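Local atomic coordinates of N-acetyl-L-2,4-diaminobutyric acid deacetylase (Ruegeria pomeroyi, PDB entry 6TWL), a protein that probably removes the acetyl group from N-acetyl-L-2,4-diaminobutyric acid in the breakdown of ectoine, as a zinc-dependent hydrolase. Residues A[140-144]-A[193-197]; A[248-254]-A[303-308]. One frame throughout, in Å; residues are numbered along the deposited sequence.

Contact 1 of 2, residues A[140-144]-A[193-197]; sequences AVDFH and MYDTA
The imidazole of His144 meets the carboxylate of Asp195 at its edge, while the backbone carbonyl oxygen O of Asp142 lies over one ring face, displaced toward the rim. The phenol ring of Tyr194 likewise receives Asp142 at its edge, with OD2 of Asp142 3.8 Å from CD2 of Tyr194 and the ring and carboxylate planes 78° apart. The contact belongs to the zinc-dependent aspartoacylase-like fold of the M14 type, where the C-terminal end of strand 139-142, inside the mixed sheet, faces the start of helix 194-201.

His144 is a zinc ligand, although no metal is bound in this apo model, and Glu61 and Glu209, which also bind zinc, lie close to its side chain. Its NE2 donates a hydrogen bond of 2.7 Å to OD2 of Asp195, which accepts through its syn lone pair and lies nearly in the imidazole plane; the bond is bent to 140° at the hydrogen. Consistent with a second-shell role, Asp195 restrains the imidazole; with NE2 engaged, ND1, weakly bonded to Asn57, is probably the nitrogen turned to the metal.

Asp142 extends from the strand with CG anti to its backbone N (chi1 -163°), which carries OD2 to the helix, while OD1 is hydrogen-bonded to Thr54 on the adjacent strand 50-54. The two carboxylates stand nearly perpendicular, with OD2 of Asp142 2.6 Å from OD1 of Asp195.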
ATOM      1  N   ALA A 140       6.461   9.308  -2.359  1.00 63.66           N
ATOM      2  CA  ALA A 140       5.249   8.552  -2.639  1.00 66.38           C
ATOM      3  C   ALA A 140       4.986   7.594  -1.486  1.00 65.50           C
ATOM      4  O   ALA A 140       5.881   6.846  -1.083  1.00 63.76           O
ATOM      5  CB  ALA A 140       5.369   7.780  -3.956  1.00 68.79           C
ATOM      6  N   VAL A 141       3.769   7.622  -0.955  1.00 60.38           N
ATOM      7  CA  VAL A 141       3.332   6.676   0.067  1.00 63.36           C
ATOM      8  C   VAL A 141       2.183   5.875  -0.519  1.00 62.79           C
ATOM      9  O   VAL A 141       1.131   6.448  -0.826  1.00 63.01           O
ATOM     10  CB  VAL A 141       2.889   7.384   1.356  1.00 68.07           C
ATOM     11  CG1 VAL A 141       2.494   6.361   2.406  1.00 66.40           C
ATOM     12  CG2 VAL A 141       3.992   8.291   1.877  1.00 71.03           C
ATOM     13  N   ASP A 142       2.369   4.561  -0.674  1.00 62.67           N
ATOM     14  CA  ASP A 142       1.352   3.700  -1.277  1.00 64.90           C
ATOM     15  C   ASP A 142       0.843   2.726  -0.225  1.00 59.94           C
ATOM     16  O   ASP A 142       1.556   1.796   0.167  1.00 61.73           O
ATOM     17  CB  ASP A 142       1.885   2.951  -2.498  1.00 68.18           C
ATOM     18  CG  ASP A 142       0.766   2.397  -3.371  1.00 72.98           C
ATOM     19  OD1 ASP A 142      -0.353   2.951  -3.323  1.00 71.70           O
ATOM     20  OD2 ASP A 142       0.996   1.420  -4.111  1.00 73.05           O
ATOM     21  N   PHE A 143      -0.396   2.933   0.217  1.00 60.63           N
ATOM     22  CA  PHE A 143      -1.007   2.070   1.218  1.00 57.94           C
ATOM     23  C   PHE A 143      -1.563   0.811   0.563  1.00 58.86           C
ATOM     24  O   PHE A 143      -2.317   0.889  -0.412  1.00 63.75           O
ATOM     25  CB  PHE A 143      -2.133   2.808   1.945  1.00 58.64           C
ATOM     26  CG  PHE A 143      -1.659   3.834   2.931  1.00 63.84           C
ATOM     27  CD1 PHE A 143      -1.237   3.453   4.192  1.00 67.98           C
ATOM     28  CD2 PHE A 143      -1.655   5.182   2.607  1.00 71.81           C
ATOM     29  CE1 PHE A 143      -0.806   4.393   5.109  1.00 72.12           C
ATOM     30  CE2 PHE A 143      -1.226   6.131   3.520  1.00 77.39           C
ATOM     31  CZ  PHE A 143      -0.801   5.735   4.773  1.00 75.24           C
ATOM     32  N   HIS A 144      -1.185  -0.345   1.096  1.00 65.38           N
ATOM     33  CA  HIS A 144      -1.865  -1.598   0.812  1.00 65.93           C
ATOM     34  C   HIS A 144      -2.400  -2.180   2.111  1.00 68.17           C
ATOM     35  O   HIS A 144      -2.053  -1.744   3.212  1.00 68.47           O
ATOM     36  CB  HIS A 144      -0.949  -2.641   0.152  1.00 60.70           C
ATOM     37  CG  HIS A 144      -0.095  -2.109  -0.953  1.00 70.50           C
ATOM     38  ND1 HIS A 144      -0.617  -1.533  -2.090  1.00 73.28           N
ATOM     39  CD2 HIS A 144       1.250  -2.110  -1.115  1.00 70.91           C
ATOM     40  CE1 HIS A 144       0.369  -1.181  -2.895  1.00 69.74           C
ATOM     41  NE2 HIS A 144       1.513  -1.519  -2.326  1.00 66.66           N
ATOM     42  N   MET A 193       2.950  -2.338 -12.810  1.00 77.30           N
ATOM     43  CA  MET A 193       2.377  -1.901 -11.549  1.00 79.03           C
ATOM     44  C   MET A 193       2.769  -0.458 -11.252  1.00 78.04           C
ATOM     45  O   MET A 193       3.750   0.071 -11.781  1.00 73.76           O
ATOM     46  CB  MET A 193       2.819  -2.819 -10.410  1.00 75.04           C
ATOM     47  CG  MET A 193       2.123  -4.173 -10.415  1.00 91.84           C
ATOM     48  SD  MET A 193       2.702  -5.287  -9.123  1.00104.72           S
ATOM     49  CE  MET A 193       2.751  -4.182  -7.716  1.00102.63           C
ATOM     50  N   TYR A 194       1.968   0.180 -10.398  1.00 65.04           N
ATOM     51  CA  TYR A 194       2.253   1.552  -9.995  1.00 69.64           C
ATOM     52  C   TYR A 194       3.507   1.615  -9.132  1.00 71.29           C
ATOM     53  O   TYR A 194       4.378   2.467  -9.347  1.00 71.07           O
ATOM     54  CB  TYR A 194       1.051   2.136  -9.252  1.00 71.67           C
ATOM     55  CG  TYR A 194       1.332   3.458  -8.578  1.00 75.82           C
ATOM     56  CD1 TYR A 194       1.481   4.620  -9.323  1.00 75.32           C
ATOM     57  CD2 TYR A 194       1.454   3.542  -7.200  1.00 75.22           C
ATOM     58  CE1 TYR A 194       1.739   5.831  -8.711  1.00 74.87           C
ATOM     59  CE2 TYR A 194       1.714   4.747  -6.579  1.00 66.68           C
ATOM     60  CZ  TYR A 194       1.854   5.889  -7.337  1.00 71.86           C
ATOM     61  OH  TYR A 194       2.111   7.089  -6.717  1.00 73.40           O
ATOM     62  N   ASP A 195       3.613   0.715  -8.149  1.00 63.24           N
ATOM     63  CA  ASP A 195       4.792   0.675  -7.291  1.00 67.29           C
ATOM     64  C   ASP A 195       6.069   0.465  -8.090  1.00 69.55           C
ATOM     65  O   ASP A 195       7.123   0.998  -7.725  1.00 68.90           O
ATOM     66  CB  ASP A 195       4.636  -0.423  -6.241  1.00 70.78           C
ATOM     67  CG  ASP A 195       3.696  -0.021  -5.135  1.00 74.96           C
ATOM     68  OD1 ASP A 195       3.417   1.190  -5.037  1.00 74.55           O
ATOM     69  OD2 ASP A 195       3.237  -0.900  -4.376  1.00 71.79           O
ATOM     70  N   THR A 196       6.000  -0.304  -9.179  1.00 69.80           N
ATOM     71  CA  THR A 196       7.171  -0.473 -10.030  1.00 70.95           C
ATOM     72  C   THR A 196       7.533   0.829 -10.733  1.00 71.56           C
ATOM     73  O   THR A 196       8.718   1.135 -10.913  1.00 71.37           O
ATOM     74  CB  THR A 196       6.924  -1.581 -11.053  1.00 79.98           C
ATOM     75  OG1 THR A 196       6.430  -2.748 -10.386  1.00 84.41           O
ATOM     76  CG2 THR A 196       8.211  -1.928 -11.783  1.00 82.52           C
ATOM     77  N   ALA A 197       6.525   1.607 -11.139  1.00 68.13           N
ATOM     78  CA  ALA A 197       6.794   2.880 -11.799  1.00 68.84           C
ATOM     79  C   ALA A 197       7.566   3.825 -10.887  1.00 70.42           C
ATOM     80  O   ALA A 197       8.506   4.498 -11.329  1.00 62.72           O
ATOM     81  CB  ALA A 197       5.486   3.525 -12.255  1.00 67.44           C
TER

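Contact 2 of 2, residues A[248-254]-A[303-308]; sequences VNLTMPD and RAGLVI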
ATOM      1  N   VAL A 248      10.260  -3.933  14.615  1.00 79.46           N
ATOM      2  CA  VAL A 248      10.978  -5.175  14.355  1.00 84.05           C
ATOM      3  C   VAL A 248      11.302  -5.221  12.870  1.00 84.92           C
ATOM      4  O   VAL A 248      10.400  -5.138  12.029  1.00 82.69           O
ATOM      5  CB  VAL A 248      10.163  -6.406  14.782  1.00 87.62           C
ATOM      6  CG1 VAL A 248      10.872  -7.681  14.359  1.00 89.51           C
ATOM      7  CG2 VAL A 248       9.937  -6.389  16.287  1.00 87.38           C
ATOM      8  N   ASN A 249      12.587  -5.349  12.550  1.00 82.15           N
ATOM      9  CA  ASN A 249      13.041  -5.311  11.168  1.00 84.44           C
ATOM     10  C   ASN A 249      13.071  -6.718  10.588  1.00 89.28           C
ATOM     11  O   ASN A 249      13.654  -7.632  11.180  1.00 91.26           O
ATOM     12  CB  ASN A 249      14.415  -4.652  11.075  1.00 86.46           C
ATOM     13  CG  ASN A 249      14.334  -3.138  11.128  1.00 91.87           C
ATOM     14  OD1 ASN A 249      14.159  -2.478  10.102  1.00 96.74           O
ATOM     15  ND2 ASN A 249      14.441  -2.580  12.327  1.00 98.15           N
ATOM     16  N   LEU A 250      12.438  -6.884   9.429  1.00 87.96           N
ATOM     17  CA  LEU A 250      12.229  -8.188   8.825  1.00 84.38           C
ATOM     18  C   LEU A 250      12.625  -8.158   7.357  1.00 80.41           C
ATOM     19  O   LEU A 250      12.574  -7.114   6.701  1.00 83.41           O
ATOM     20  CB  LEU A 250      10.768  -8.634   8.944  1.00 82.72           C
ATOM     21  CG  LEU A 250      10.166  -8.604  10.347  1.00 84.00           C
ATOM     22  CD1 LEU A 250       8.655  -8.541  10.261  1.00 85.12           C
ATOM     23  CD2 LEU A 250      10.614  -9.820  11.142  1.00 85.62           C
ATOM     24  N   THR A 251      13.024  -9.323   6.855  1.00 75.68           N
ATOM     25  CA  THR A 251      13.316  -9.527   5.446  1.00 78.27           C
ATOM     26  C   THR A 251      12.627 -10.801   4.980  1.00 76.56           C
ATOM     27  O   THR A 251      12.409 -11.729   5.764  1.00 78.24           O
ATOM     28  CB  THR A 251      14.830  -9.635   5.177  1.00 84.57           C
ATOM     29  OG1 THR A 251      15.324 -10.871   5.708  1.00 92.46           O
ATOM     30  CG2 THR A 251      15.586  -8.475   5.813  1.00 83.32           C
ATOM     31  N   MET A 252      12.277 -10.833   3.693  1.00 81.97           N
ATOM     32  CA  MET A 252      11.744 -12.022   3.033  1.00 86.98           C
ATOM     33  C   MET A 252      12.725 -12.390   1.927  1.00 86.81           C
ATOM     34  O   MET A 252      12.504 -12.066   0.750  1.00 86.13           O
ATOM     35  CB  MET A 252      10.341 -11.782   2.482  1.00 85.96           C
ATOM     36  CG  MET A 252       9.245 -11.732   3.533  1.00 92.18           C
ATOM     37  SD  MET A 252       7.881 -10.697   2.980  1.00 90.90           S
ATOM     38  CE  MET A 252       7.793 -11.175   1.260  1.00 97.51           C
ATOM     39  N   PRO A 253      13.821 -13.073   2.267  1.00 89.88           N
ATOM     40  CA  PRO A 253      14.920 -13.260   1.314  1.00 88.99           C
ATOM     41  C   PRO A 253      14.780 -14.443   0.372  1.00 89.52           C
ATOM     42  O   PRO A 253      15.597 -14.570  -0.550  1.00 87.83           O
ATOM     43  CB  PRO A 253      16.121 -13.470   2.246  1.00 90.98           C
ATOM     44  CG  PRO A 253      15.533 -14.176   3.429  1.00 88.72           C
ATOM     45  CD  PRO A 253      14.123 -13.656   3.585  1.00 88.84           C
ATOM     46  N   ASP A 254      13.779 -15.298   0.563  1.00 90.14           N
ATOM     47  CA  ASP A 254      13.737 -16.581  -0.119  1.00 95.94           C
ATOM     48  C   ASP A 254      12.286 -16.957  -0.380  1.00 96.43           C
ATOM     49  O   ASP A 254      11.372 -16.491   0.304  1.00 94.44           O
ATOM     50  CB  ASP A 254      14.433 -17.661   0.723  1.00101.56           C
ATOM     51  CG  ASP A 254      15.035 -18.769  -0.117  1.00104.23           C
ATOM     52  OD1 ASP A 254      14.279 -19.446  -0.844  1.00103.52           O
ATOM     53  OD2 ASP A 254      16.265 -18.968  -0.038  1.00103.81           O
ATOM     54  N   ARG A 303      11.199 -21.907   7.091  1.00 85.38           N
ATOM     55  CA  ARG A 303      12.254 -21.055   7.624  1.00 89.28           C
ATOM     56  C   ARG A 303      11.837 -20.532   8.988  1.00 82.99           C
ATOM     57  O   ARG A 303      10.647 -20.352   9.263  1.00 73.53           O
ATOM     58  CB  ARG A 303      12.566 -19.860   6.719  1.00 93.47           C
ATOM     59  CG  ARG A 303      12.994 -20.214   5.326  1.00 96.72           C
ATOM     60  CD  ARG A 303      13.535 -18.997   4.605  1.00103.31           C
ATOM     61  NE  ARG A 303      14.412 -18.206   5.456  1.00104.25           N
ATOM     62  CZ  ARG A 303      15.619 -17.792   5.089  1.00105.77           C
ATOM     63  NH1 ARG A 303      16.087 -18.098   3.887  1.00106.72           N
ATOM     64  NH2 ARG A 303      16.358 -17.076   5.923  1.00105.29           N
ATOM     65  N   ALA A 304      12.830 -20.267   9.830  1.00 81.77           N
ATOM     66  CA  ALA A 304      12.573 -19.686  11.136  1.00 77.49           C
ATOM     67  C   ALA A 304      12.434 -18.171  11.032  1.00 81.25           C
ATOM     68  O   ALA A 304      13.083 -17.519  10.210  1.00 93.82           O
ATOM     69  CB  ALA A 304      13.690 -20.045  12.116  1.00 77.97           C
ATOM     70  N   GLY A 305      11.580 -17.618  11.882  1.00 79.99           N
ATOM     71  CA  GLY A 305      11.305 -16.190  11.876  1.00 77.18           C
ATOM     72  C   GLY A 305       9.974 -15.901  12.557  1.00 78.36           C
ATOM     73  O   GLY A 305       9.589 -16.583  13.507  1.00 88.09           O
ATOM     74  N   LEU A 306       9.290 -14.881  12.045  1.00 74.39           N
ATOM     75  CA  LEU A 306       8.009 -14.437  12.577  1.00 74.03           C
ATOM     76  C   LEU A 306       6.929 -14.603  11.518  1.00 77.63           C
ATOM     77  O   LEU A 306       7.135 -14.249  10.353  1.00 78.81           O
ATOM     78  CB  LEU A 306       8.070 -12.969  13.015  1.00 71.51           C
ATOM     79  CG  LEU A 306       9.055 -12.583  14.118  1.00 79.65           C
ATOM     80  CD1 LEU A 306       8.859 -11.131  14.520  1.00 79.88           C
ATOM     81  CD2 LEU A 306       8.897 -13.488  15.319  1.00 82.84           C
ATOM     82  N   VAL A 307       5.778 -15.136  11.921  1.00 74.88           N
ATOM     83  CA  VAL A 307       4.632 -15.205  11.018  1.00 69.96           C
ATOM     84  C   VAL A 307       4.136 -13.780  10.791  1.00 69.04           C
ATOM     85  O   VAL A 307       3.654 -13.125  11.720  1.00 76.35           O
ATOM     86  CB  VAL A 307       3.520 -16.104  11.571  1.00 79.54           C
ATOM     87  CG1 VAL A 307       2.586 -16.541  10.448  1.00 78.35           C
ATOM     88  CG2 VAL A 307       4.116 -17.310  12.268  1.00 84.26           C
ATOM     89  N   ILE A 308       4.266 -13.292   9.560  1.00 67.00           N
ATOM     90  CA  ILE A 308       3.895 -11.922   9.223  1.00 65.42           C
ATOM     91  C   ILE A 308       2.644 -11.848   8.366  1.00 62.27           C
ATOM     92  O   ILE A 308       2.101 -10.745   8.184  1.00 62.81           O
ATOM     93  CB  ILE A 308       5.057 -11.182   8.529  1.00 72.03           C
ATOM     94  CG1 ILE A 308       5.474 -11.922   7.256  1.00 70.13           C
ATOM     95  CG2 ILE A 308       6.239 -11.065   9.471  1.00 79.37           C
ATOM     96  CD1 ILE A 308       6.167 -11.041   6.238  1.00 80.34           C
TER
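Leu306 and Val248 meet end to end, CD1 of Leu306 lying 4.0 Å from CG1 of Val248, and the same methyl touches CD2 of Leu250, whose side chain stands roughly perpendicular to that of Leu306. Strand 248-251, the outermost strand at one end of the large mixed sheet, and segment 305-308, part of strand 305-311 in the five-stranded antiparallel sheet, run at 88° to one another, their axes 8.8 Å apart at the closest. No hydrogen bond links the two segments, so the join between them is made by side chains.

Leu250 and Ile308 run past one another antiparallel, bringing CD1 of Leu250 to 3.6 Å from CG2 of Ile308. CG1 of Ile308 sits between its backbone N and carbonyl carbon (chi1 58°), and from there CD1 reaches SD of Met252 at 3.7 Å.

Farther along, Pro253 places CG over one face of the Arg303 guanidinium, off-centre, 3.9 Å from NH2 of Arg303. Asp254 crosses the arginine side chain nearly perpendicularly, its CB 3.6 Å from NH1 of Arg303. With an alanine in place of Arg303, CG of Pro253 would probably lose the flat group it rests on and Asp254 its nearby opposite charge. As OD2 of Asp254 stays 4.0 Å from NH1 of Arg303, beyond a salt bridge, electrostatics can probably add only modest attraction to a mainly apolar contact.

How the contacts relate
From the N terminus, the chain passes through strand 50-54 and helix 121-133 before reaching strand 139-142. Contact 1 then closes a loop of 48 intervening residues when helix 194-201 begins against the end of that strand. After strand 204-209 and helix 218-234 the chain enters strand 248-251, and contact 2 closes a second loop, also of 48 residues but without helix, at 303-308. The loops follow in series, neither nesting nor crossing. Both involve the large mixed sheet: contact 1 ties a helix to its interior, contact 2 joins the strand at one end of it, 248-251, to the five-stranded antiparallel sheet. Their centres are 22 Å apart, and they do not touch.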